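Local coordinates for CoA-binding domain-containing protein (Thermus thermophilus, PDB 1IUK) that is of unknown function but probably binds coenzyme A through a Rossmann-type domain, at residues A[1-11]-A[124-134]; A[41-49]-A[58-69]. All blocks are in the same frame, centred on the assembly; numbering follows the deposited sequence.

Contact 1 of 2, residues A[1-11]-A[124-134]; sequences MNDQELRAYLS and RCLMVEHKRLF
Leu133 is the knob that helix 126-134 pushes into helix 3-11, filling a hole lined by Asp3, Leu6, Arg7 and Leu10. Start at its CB, which lies 3.9 Å from Arg7 NH1 and, within its own helix, over one face of the Phe134 ring, toward the ring's margin. CG sits over one face of the Arg132 guanidinium, likewise off-centre. Beyond it the methyls part: CD1 turns to Leu10 CD1, at 3.8 Å, and Leu6 CG, while CD2 turns to the charged groups, 3.5 Å from Asp3 OD2 and against one face of the Arg7 guanidinium. The N-terminal helix and the last helix of this Rossmann-type fold cross at -107°, and Trp99 of strand 98-100 touches both Leu6 and Leu126.

Next to CD2 runs a salt-bridge network. Arg132 NH1 gives Asp3 OD2 a nearly straight bond of 2.5 Å, in the guanidinium plane, but on the syn side of the carboxylate and well out of its plane. The same arginine grips Glu129 OE2 side-on through NE and NH1, and Arg124 NH1 reaches that oxygen from 3.4 Å. Arg7, bent at chi3 (-25°), turns NH1 back to Leu133 O, a weak bond at 2.6 Å because the angle at hydrogen is only 123°. Phe134 takes Leu10 CB at its ring edge, 3.8 Å from CE1.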
loop_
_atom_site.group_PDB
_atom_site.type_symbol
_atom_site.label_atom_id
_atom_site.label_comp_id
_atom_site.label_asym_id
_atom_site.label_seq_id
_atom_site.Cartn_x
_atom_site.Cartn_y
_atom_site.Cartn_z
ATOM N N MET A 1 -4.050 8.224 12.704
ATOM C CA MET A 1 -3.960 7.130 13.710
ATOM C C MET A 1 -2.850 7.418 14.711
ATOM O O MET A 1 -1.728 7.730 14.312
ATOM C CB MET A 1 -3.670 5.800 13.006
ATOM C CG MET A 1 -4.349 4.616 13.643
ATOM S SD MET A 1 -4.286 3.135 12.637
ATOM C CE MET A 1 -4.807 3.738 11.077
ATOM N N ASN A 2 -3.146 7.321 16.005
ATOM C CA ASN A 2 -2.097 7.565 16.992
ATOM C C ASN A 2 -1.118 6.389 16.936
ATOM O O ASN A 2 -1.460 5.318 16.429
ATOM C CB ASN A 2 -2.686 7.809 18.411
ATOM C CG ASN A 2 -3.040 6.535 19.162
ATOM O OD1 ASN A 2 -4.159 6.385 19.642
ATOM N ND2 ASN A 2 -2.087 5.627 19.290
ATOM N N ASP A 3 0.100 6.600 17.422
ATOM C CA ASP A 3 1.139 5.572 17.386
ATOM C C ASP A 3 0.775 4.226 17.993
ATOM O O ASP A 3 1.068 3.183 17.415
ATOM C CB ASP A 3 2.411 6.097 18.053
ATOM C CG ASP A 3 3.107 7.152 17.220
ATOM O OD1 ASP A 3 3.577 8.157 17.796
ATOM O OD2 ASP A 3 3.179 6.974 15.985
ATOM N N GLN A 4 0.159 4.262 19.171
ATOM C CA GLN A 4 -0.268 3.056 19.895
ATOM C C GLN A 4 -1.160 2.210 18.994
ATOM O O GLN A 4 -0.951 1.006 18.828
ATOM C CB GLN A 4 -1.050 3.466 21.152
ATOM C CG GLN A 4 -0.947 2.515 22.336
ATOM C CD GLN A 4 -2.111 2.674 23.326
ATOM O OE1 GLN A 4 -3.203 3.136 22.961
ATOM N NE2 GLN A 4 -1.877 2.289 24.582
ATOM N N GLU A 5 -2.166 2.863 18.418
ATOM C CA GLU A 5 -3.101 2.198 17.521
ATOM C C GLU A 5 -2.446 1.785 16.207
ATOM O O GLU A 5 -2.656 0.665 15.742
ATOM C CB GLU A 5 -4.295 3.101 17.229
ATOM C CG GLU A 5 -5.292 2.452 16.281
ATOM C CD GLU A 5 -6.598 3.213 16.190
ATOM O OE1 GLU A 5 -7.430 2.860 15.319
ATOM O OE2 GLU A 5 -6.789 4.158 16.987
ATOM N N LEU A 6 -1.658 2.679 15.608
ATOM C CA LEU A 6 -0.977 2.372 14.357
ATOM C C LEU A 6 -0.014 1.203 14.559
ATOM O O LEU A 6 0.167 0.375 13.669
ATOM C CB LEU A 6 -0.217 3.596 13.845
ATOM C CG LEU A 6 0.447 3.416 12.476
ATOM C CD1 LEU A 6 -0.530 2.795 11.491
ATOM C CD2 LEU A 6 0.933 4.758 11.970
ATOM N N ARG A 7 0.603 1.120 15.733
ATOM C CA ARG A 7 1.508 0.007 16.003
ATOM C C ARG A 7 0.709 -1.298 16.051
ATOM O O ARG A 7 1.080 -2.295 15.420
ATOM C CB ARG A 7 2.234 0.220 17.334
ATOM C CG ARG A 7 3.433 -0.695 17.537
ATOM C CD ARG A 7 4.018 -0.545 18.937
ATOM N NE ARG A 7 3.716 0.768 19.493
ATOM C CZ ARG A 7 4.514 1.824 19.392
ATOM N NH1 ARG A 7 5.673 1.721 18.751
ATOM N NH2 ARG A 7 4.139 2.987 19.911
ATOM N N ALA A 8 -0.397 -1.284 16.797
ATOM C CA ALA A 8 -1.248 -2.469 16.924
ATOM C C ALA A 8 -1.709 -2.896 15.540
ATOM O O ALA A 8 -1.782 -4.088 15.227
ATOM C CB ALA A 8 -2.461 -2.163 17.814
ATOM N N TYR A 9 -2.005 -1.910 14.700
ATOM C CA TYR A 9 -2.458 -2.189 13.352
ATOM C C TYR A 9 -1.375 -2.837 12.474
ATOM O O TYR A 9 -1.608 -3.859 11.822
ATOM C CB TYR A 9 -2.963 -0.898 12.693
ATOM C CG TYR A 9 -3.766 -1.195 11.455
ATOM C CD1 TYR A 9 -3.147 -1.743 10.336
ATOM C CD2 TYR A 9 -5.158 -1.070 11.445
ATOM C CE1 TYR A 9 -3.887 -2.180 9.248
ATOM C CE2 TYR A 9 -5.906 -1.505 10.355
ATOM C CZ TYR A 9 -5.262 -2.067 9.263
ATOM O OH TYR A 9 -5.956 -2.575 8.195
ATOM N N LEU A 10 -0.190 -2.240 12.447
ATOM C CA LEU A 10 0.889 -2.775 11.627
ATOM C C LEU A 10 1.395 -4.134 12.104
ATOM O O LEU A 10 1.715 -4.996 11.289
ATOM C CB LEU A 10 2.053 -1.780 11.590
ATOM C CG LEU A 10 1.730 -0.432 10.941
ATOM C CD1 LEU A 10 2.959 0.455 10.999
ATOM C CD2 LEU A 10 1.299 -0.628 9.490
ATOM N N SER A 11 1.462 -4.336 13.419
ATOM C CA SER A 11 1.968 -5.604 13.948
ATOM C C SER A 11 1.030 -6.772 13.694
ATOM O O SER A 11 1.468 -7.911 13.535
ATOM C CB SER A 11 2.272 -5.490 15.453
ATOM O OG SER A 11 1.116 -5.175 16.203
ATOM N N ARG A 124 3.489 9.584 4.122
ATOM C CA ARG A 124 4.444 8.989 5.054
ATOM C C ARG A 124 5.062 7.792 4.349
ATOM O O ARG A 124 4.425 7.167 3.508
ATOM C CB ARG A 124 3.746 8.528 6.336
ATOM C CG ARG A 124 3.431 9.646 7.305
ATOM C CD ARG A 124 3.473 9.156 8.745
ATOM N NE ARG A 124 2.161 8.732 9.239
ATOM C CZ ARG A 124 1.865 8.511 10.523
ATOM N NH1 ARG A 124 2.787 8.672 11.468
ATOM N NH2 ARG A 124 0.638 8.136 10.868
ATOM N N CYS A 125 6.315 7.490 4.666
ATOM C CA CYS A 125 6.978 6.343 4.068
ATOM C C CYS A 125 6.747 5.174 5.015
ATOM O O CYS A 125 7.194 5.205 6.160
ATOM C CB CYS A 125 8.482 6.596 3.912
ATOM S SG CYS A 125 9.346 5.241 3.080
ATOM N N LEU A 126 6.045 4.150 4.536
ATOM C CA LEU A 126 5.742 2.989 5.360
ATOM C C LEU A 126 6.997 2.331 5.965
ATOM O O LEU A 126 6.969 1.880 7.117
ATOM C CB LEU A 126 4.934 1.963 4.547
ATOM C CG LEU A 126 4.368 0.743 5.292
ATOM C CD1 LEU A 126 3.793 1.155 6.644
ATOM C CD2 LEU A 126 3.302 0.074 4.427
ATOM N N MET A 127 8.088 2.269 5.204
ATOM C CA MET A 127 9.323 1.664 5.720
ATOM C C MET A 127 9.835 2.466 6.904
ATOM O O MET A 127 10.122 1.922 7.977
ATOM C CB MET A 127 10.413 1.639 4.651
ATOM C CG MET A 127 11.779 1.186 5.196
ATOM S SD MET A 127 12.937 0.910 3.852
ATOM C CE MET A 127 12.975 2.587 3.153
ATOM N N VAL A 128 9.951 3.771 6.695
ATOM C CA VAL A 128 10.428 4.664 7.727
ATOM C C VAL A 128 9.557 4.541 8.963
ATOM O O VAL A 128 10.068 4.358 10.069
ATOM C CB VAL A 128 10.420 6.106 7.226
ATOM C CG1 VAL A 128 10.517 7.068 8.389
ATOM C CG2 VAL A 128 11.565 6.306 6.241
ATOM N N GLU A 129 8.242 4.618 8.771
ATOM C CA GLU A 129 7.299 4.527 9.881
ATOM C C GLU A 129 7.372 3.190 10.598
ATOM O O GLU A 129 7.244 3.130 11.826
ATOM C CB GLU A 129 5.880 4.771 9.379
ATOM C CG GLU A 129 5.593 6.239 9.068
ATOM C CD GLU A 129 6.119 7.184 10.142
ATOM O OE1 GLU A 129 6.878 8.117 9.804
ATOM O OE2 GLU A 129 5.771 6.994 11.326
ATOM N N HIS A 130 7.577 2.120 9.840
ATOM C CA HIS A 130 7.682 0.794 10.436
ATOM C C HIS A 130 8.928 0.732 11.330
ATOM O O HIS A 130 8.893 0.189 12.447
ATOM C CB HIS A 130 7.783 -0.271 9.349
ATOM C CG HIS A 130 7.740 -1.670 9.878
ATOM N ND1 HIS A 130 8.878 -2.383 10.191
ATOM C CD2 HIS A 130 6.697 -2.495 10.136
ATOM C CE1 HIS A 130 8.539 -3.586 10.616
ATOM N NE2 HIS A 130 7.222 -3.679 10.593
ATOM N N LYS A 131 10.027 1.292 10.829
ATOM C CA LYS A 131 11.274 1.321 11.580
ATOM C C LYS A 131 11.104 2.110 12.863
ATOM O O LYS A 131 11.502 1.650 13.922
ATOM C CB LYS A 131 12.382 1.954 10.748
ATOM C CG LYS A 131 12.995 1.013 9.754
ATOM C CD LYS A 131 13.935 1.749 8.824
ATOM C CE LYS A 131 14.665 0.767 7.931
ATOM N NZ LYS A 131 15.961 1.317 7.451
ATOM N N ARG A 132 10.500 3.291 12.769
ATOM C CA ARG A 132 10.304 4.147 13.934
ATOM C C ARG A 132 9.414 3.581 15.032
ATOM O O ARG A 132 9.603 3.884 16.215
ATOM C CB ARG A 132 9.725 5.488 13.515
ATOM C CG ARG A 132 9.304 6.358 14.688
ATOM C CD ARG A 132 8.558 7.613 14.231
ATOM N NE ARG A 132 7.190 7.299 13.832
ATOM C CZ ARG A 132 6.153 7.258 14.665
ATOM N NH1 ARG A 132 4.943 6.958 14.205
ATOM N NH2 ARG A 132 6.319 7.527 15.953
ATOM N N LEU A 133 8.434 2.777 14.642
ATOM C CA LEU A 133 7.497 2.213 15.605
ATOM C C LEU A 133 7.965 0.908 16.228
ATOM O O LEU A 133 7.609 0.605 17.370
ATOM C CB LEU A 133 6.132 1.993 14.938
ATOM C CG LEU A 133 5.281 3.229 14.633
ATOM C CD1 LEU A 133 4.147 2.859 13.663
ATOM C CD2 LEU A 133 4.727 3.794 15.928
ATOM N N PHE A 134 8.773 0.149 15.491
ATOM C CA PHE A 134 9.239 -1.147 15.972
ATOM C C PHE A 134 10.718 -1.282 16.309
ATOM O O PHE A 134 11.195 -2.384 16.561
ATOM C CB PHE A 134 8.837 -2.227 14.961
ATOM C CG PHE A 134 7.355 -2.303 14.740
ATOM C CD1 PHE A 134 6.796 -1.906 13.530
ATOM C CD2 PHE A 134 6.513 -2.689 15.777
ATOM C CE1 PHE A 134 5.417 -1.883 13.359
ATOM C CE2 PHE A 134 5.141 -2.671 15.615
ATOM C CZ PHE A 134 4.590 -2.263 14.401
#

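Contact 2 of 2, residues A[41-49]-A[58-69]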
loop_
_atom_site.group_PDB
_atom_site.type_symbol
_atom_site.label_atom_id
_atom_site.label_comp_id
_atom_site.label_asym_id
_atom_site.label_seq_id
_atom_site.Cartn_x
_atom_site.Cartn_y
_atom_site.Cartn_z
ATOM N N TYR A 41 5.888 -9.525 6.166
ATOM C CA TYR A 41 4.602 -9.255 5.525
ATOM C C TYR A 41 4.526 -9.984 4.191
ATOM O O TYR A 41 5.554 -10.312 3.597
ATOM C CB TYR A 41 4.444 -7.759 5.244
ATOM C CG TYR A 41 4.320 -6.894 6.467
ATOM C CD1 TYR A 41 5.360 -6.052 6.849
ATOM C CD2 TYR A 41 3.163 -6.914 7.250
ATOM C CE1 TYR A 41 5.259 -5.259 7.972
ATOM C CE2 TYR A 41 3.050 -6.117 8.384
ATOM C CZ TYR A 41 4.105 -5.291 8.741
ATOM O OH TYR A 41 4.020 -4.496 9.858
ATOM N N ARG A 42 3.308 -10.246 3.725
ATOM C CA ARG A 42 3.132 -10.865 2.428
ATOM C C ARG A 42 2.830 -9.667 1.544
ATOM O O ARG A 42 1.790 -9.026 1.693
ATOM C CB ARG A 42 1.947 -11.824 2.412
ATOM C CG ARG A 42 1.615 -12.300 1.003
ATOM C CD ARG A 42 0.501 -13.334 0.988
ATOM N NE ARG A 42 0.745 -14.326 -0.052
ATOM C CZ ARG A 42 1.299 -15.510 0.176
ATOM N NH1 ARG A 42 1.660 -15.841 1.413
ATOM N NH2 ARG A 42 1.515 -16.354 -0.832
ATOM N N VAL A 43 3.757 -9.335 0.655
ATOM C CA VAL A 43 3.584 -8.188 -0.224
ATOM C C VAL A 43 3.070 -8.662 -1.575
ATOM O O VAL A 43 3.632 -9.572 -2.200
ATOM C CB VAL A 43 4.910 -7.405 -0.394
ATOM C CG1 VAL A 43 5.407 -6.932 0.958
ATOM C CG2 VAL A 43 5.953 -8.280 -1.043
ATOM N N LEU A 44 1.974 -8.043 -2.006
ATOM C CA LEU A 44 1.327 -8.379 -3.264
ATOM C C LEU A 44 1.482 -7.214 -4.227
ATOM O O LEU A 44 0.843 -6.172 -4.064
ATOM C CB LEU A 44 -0.152 -8.669 -3.014
ATOM C CG LEU A 44 -0.419 -9.693 -1.909
ATOM C CD1 LEU A 44 -1.918 -9.778 -1.625
ATOM C CD2 LEU A 44 0.143 -11.045 -2.330
ATOM N N PRO A 45 2.354 -7.369 -5.238
ATOM C CA PRO A 45 2.572 -6.294 -6.214
ATOM C C PRO A 45 1.419 -6.087 -7.211
ATOM O O PRO A 45 0.926 -7.040 -7.819
ATOM C CB PRO A 45 3.867 -6.716 -6.910
ATOM C CG PRO A 45 3.806 -8.231 -6.883
ATOM C CD PRO A 45 3.198 -8.549 -5.523
ATOM N N VAL A 46 0.996 -4.836 -7.364
ATOM C CA VAL A 46 -0.064 -4.504 -8.315
ATOM C C VAL A 46 0.401 -3.340 -9.198
ATOM O O VAL A 46 0.665 -2.248 -8.715
ATOM C CB VAL A 46 -1.390 -4.104 -7.603
ATOM C CG1 VAL A 46 -2.485 -3.861 -8.646
ATOM C CG2 VAL A 46 -1.836 -5.203 -6.649
ATOM N N ASN A 47 0.511 -3.594 -10.494
ATOM C CA ASN A 47 0.933 -2.576 -11.449
ATOM C C ASN A 47 0.773 -3.156 -12.837
ATOM O O ASN A 47 1.453 -4.114 -13.204
ATOM C CB ASN A 47 2.398 -2.175 -11.233
ATOM C CG ASN A 47 2.749 -0.863 -11.918
ATOM O OD1 ASN A 47 2.066 -0.435 -12.849
ATOM N ND2 ASN A 47 3.820 -0.222 -11.462
ATOM N N PRO A 48 -0.128 -2.577 -13.633
ATOM C CA PRO A 48 -0.337 -3.086 -14.987
ATOM C C PRO A 48 0.960 -3.014 -15.787
ATOM O O PRO A 48 1.186 -3.831 -16.683
ATOM C CB PRO A 48 -1.419 -2.170 -15.555
ATOM C CG PRO A 48 -1.409 -0.964 -14.696
ATOM C CD PRO A 48 -0.983 -1.417 -13.336
ATOM N N ARG A 49 1.809 -2.043 -15.444
ATOM C CA ARG A 49 3.096 -1.844 -16.117
ATOM C C ARG A 49 4.036 -3.042 -16.001
ATOM O O ARG A 49 4.963 -3.178 -16.797
ATOM C CB ARG A 49 3.809 -0.611 -15.553
ATOM C CG ARG A 49 3.051 0.696 -15.698
ATOM C CD ARG A 49 2.964 1.158 -17.146
ATOM N NE ARG A 49 2.332 2.471 -17.215
ATOM C CZ ARG A 49 1.017 2.667 -17.156
ATOM N NH1 ARG A 49 0.193 1.630 -17.029
ATOM N NH2 ARG A 49 0.527 3.902 -17.202
ATOM N N GLU A 58 6.252 -12.637 -5.771
ATOM C CA GLU A 58 4.887 -12.821 -6.250
ATOM C C GLU A 58 4.705 -12.269 -7.662
ATOM O O GLU A 58 5.410 -11.345 -8.073
ATOM C CB GLU A 58 3.909 -12.116 -5.308
ATOM C CG GLU A 58 3.821 -12.733 -3.926
ATOM C CD GLU A 58 3.313 -14.173 -3.949
ATOM O OE1 GLU A 58 3.015 -14.704 -5.040
ATOM O OE2 GLU A 58 3.214 -14.784 -2.869
ATOM N N GLU A 59 3.758 -12.833 -8.404
ATOM C CA GLU A 59 3.492 -12.343 -9.751
ATOM C C GLU A 59 2.651 -11.076 -9.637
ATOM O O GLU A 59 1.627 -11.062 -8.954
ATOM C CB GLU A 59 2.735 -13.392 -10.567
ATOM C CG GLU A 59 2.425 -12.976 -12.002
ATOM C CD GLU A 59 2.104 -14.165 -12.903
ATOM O OE1 GLU A 59 3.026 -14.971 -13.179
ATOM O OE2 GLU A 59 0.935 -14.289 -13.334
ATOM N N ALA A 60 3.095 -10.009 -10.294
ATOM C CA ALA A 60 2.368 -8.746 -10.261
ATOM C C ALA A 60 1.083 -8.888 -11.063
ATOM O O ALA A 60 1.052 -9.567 -12.088
ATOM C CB ALA A 60 3.230 -7.614 -10.846
ATOM N N VAL A 61 0.020 -8.259 -10.583
ATOM C CA VAL A 61 -1.267 -8.300 -11.275
ATOM C C VAL A 61 -1.586 -6.874 -11.744
ATOM O O VAL A 61 -1.057 -5.904 -11.206
ATOM C CB VAL A 61 -2.402 -8.855 -10.350
ATOM C CG1 VAL A 61 -2.115 -10.307 -9.992
ATOM C CG2 VAL A 61 -2.529 -8.023 -9.087
ATOM N N ALA A 62 -2.452 -6.740 -12.745
ATOM C CA ALA A 62 -2.775 -5.423 -13.267
ATOM C C ALA A 62 -3.758 -4.614 -12.434
ATOM O O ALA A 62 -3.653 -3.388 -12.387
ATOM C CB ALA A 62 -3.284 -5.543 -14.693
ATOM N N SER A 63 -4.702 -5.288 -11.772
ATOM C CA SER A 63 -5.715 -4.599 -10.977
ATOM C C SER A 63 -5.874 -5.147 -9.578
ATOM O O SER A 63 -5.680 -6.335 -9.340
ATOM C CB SER A 63 -7.071 -4.686 -11.674
ATOM O OG SER A 63 -8.129 -4.769 -10.727
ATOM N N LEU A 64 -6.266 -4.274 -8.660
ATOM C CA LEU A 64 -6.469 -4.664 -7.275
ATOM C C LEU A 64 -7.482 -5.791 -7.182
ATOM O O LEU A 64 -7.374 -6.659 -6.327
ATOM C CB LEU A 64 -6.950 -3.467 -6.455
ATOM C CG LEU A 64 -5.932 -2.369 -6.137
ATOM C CD1 LEU A 64 -6.624 -1.246 -5.386
ATOM C CD2 LEU A 64 -4.774 -2.950 -5.309
ATOM N N LEU A 65 -8.463 -5.780 -8.074
ATOM C CA LEU A 65 -9.503 -6.801 -8.070
ATOM C C LEU A 65 -8.987 -8.158 -8.517
ATOM O O LEU A 65 -9.694 -9.157 -8.418
ATOM C CB LEU A 65 -10.670 -6.367 -8.961
ATOM C CG LEU A 65 -11.374 -5.043 -8.626
ATOM C CD1 LEU A 65 -11.617 -4.943 -7.135
ATOM C CD2 LEU A 65 -10.521 -3.878 -9.113
ATOM N N ASP A 66 -7.753 -8.204 -9.013
ATOM C CA ASP A 66 -7.165 -9.471 -9.439
ATOM C C ASP A 66 -6.571 -10.206 -8.232
ATOM O O ASP A 66 -6.271 -11.393 -8.310
ATOM C CB ASP A 66 -6.057 -9.240 -10.466
ATOM C CG ASP A 66 -6.582 -8.934 -11.858
ATOM O OD1 ASP A 66 -5.934 -8.116 -12.547
ATOM O OD2 ASP A 66 -7.623 -9.509 -12.265
ATOM N N LEU A 67 -6.394 -9.497 -7.121
ATOM C CA LEU A 67 -5.830 -10.103 -5.920
ATOM C C LEU A 67 -6.792 -11.172 -5.446
ATOM O O LEU A 67 -8.011 -10.987 -5.475
ATOM C CB LEU A 67 -5.616 -9.046 -4.827
ATOM C CG LEU A 67 -4.466 -8.061 -5.100
ATOM C CD1 LEU A 67 -4.301 -7.051 -3.963
ATOM C CD2 LEU A 67 -3.198 -8.862 -5.293
ATOM N N LYS A 68 -6.244 -12.293 -4.999
ATOM C CA LYS A 68 -7.073 -13.404 -4.562
ATOM C C LYS A 68 -7.170 -13.574 -3.043
ATOM O O LYS A 68 -7.511 -14.657 -2.560
ATOM C CB LYS A 68 -6.569 -14.703 -5.219
ATOM C CG LYS A 68 -6.819 -14.788 -6.735
ATOM C CD LYS A 68 -8.302 -14.554 -7.077
ATOM C CE LYS A 68 -8.634 -14.951 -8.520
ATOM N NZ LYS A 68 -9.425 -13.905 -9.241
ATOM N N GLU A 69 -6.889 -12.510 -2.296
ATOM C CA GLU A 69 -6.971 -12.569 -0.839
ATOM C C GLU A 69 -7.145 -11.179 -0.231
ATOM O O GLU A 69 -6.801 -10.178 -0.851
ATOM C CB GLU A 69 -5.727 -13.253 -0.269
ATOM C CG GLU A 69 -4.511 -12.358 -0.133
ATOM C CD GLU A 69 -3.397 -13.020 0.653
ATOM O OE1 GLU A 69 -3.581 -13.276 1.865
ATOM O OE2 GLU A 69 -2.336 -13.284 0.057
HETATM O O HOH W 1 0.353 -9.710 -6.846
#
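Arg42 sends CG anti to its own nitrogen (chi1 171°) and bends at chi3, while Glu58 folds over at chi2 (-62°); together these turns bring Arg42 NH2 to 3.1 Å from Glu58 OE2, with the two side chains crossing at about a right angle. Glu69 approaches the same guanidinium with an extended chain, its OE2 3.3 Å from Arg42 NE, so one arginine bridges two carboxylates. Further along, Val46 CG2 is the apolar hub: Val61 CG2 meets it at 3.8 Å, and Leu64 CD2 and Leu67 CD1 pack on it as well. Leu67 sends its other methyl, CD2, to Leu44 CB. The Pro45 ring lies across Glu58, with CD 3.6 Å from Glu58 CB.

The backbones join at a single bridge, Val46 with Val61. Val61 N donates to Pro45 O at 3.2 Å, and Asn47 N returns a 2.9 Å bond to Val61 O. A water also donates to Pro45 O and Glu59 O. Just beyond, Asn47 OD1 accepts from Arg49 N in an Asx turn, while its ND2 binds Ala21 O. Segment 58-69, which begins with the second strand of a small antiparallel hairpin, packs along outermost strand 42-46 of the parallel sheet in this Rossmann-type domain.

In the fold
From the N terminus, helix 3-12 leads into strand 15-19, and helix 28-38 then carries the chain to edge strand 42-46. Contact 2 closes a short loop here: after eight intervening residues that include strand 54-55, segment 58-69 returns to 41-49. The chain next builds strands 73-76, 98-100 and 120-122 before helix 126-134 comes back to the first helix in contact 1. That closure spans 112 residues and encloses the whole of contact 2. The centres are 23 Å apart, on opposite sides of the chain's centre, yet the segments touch: Tyr41 OH lies 2.8 Å from Leu10 O, a probable hydrogen bond, and packs against His130 CD2.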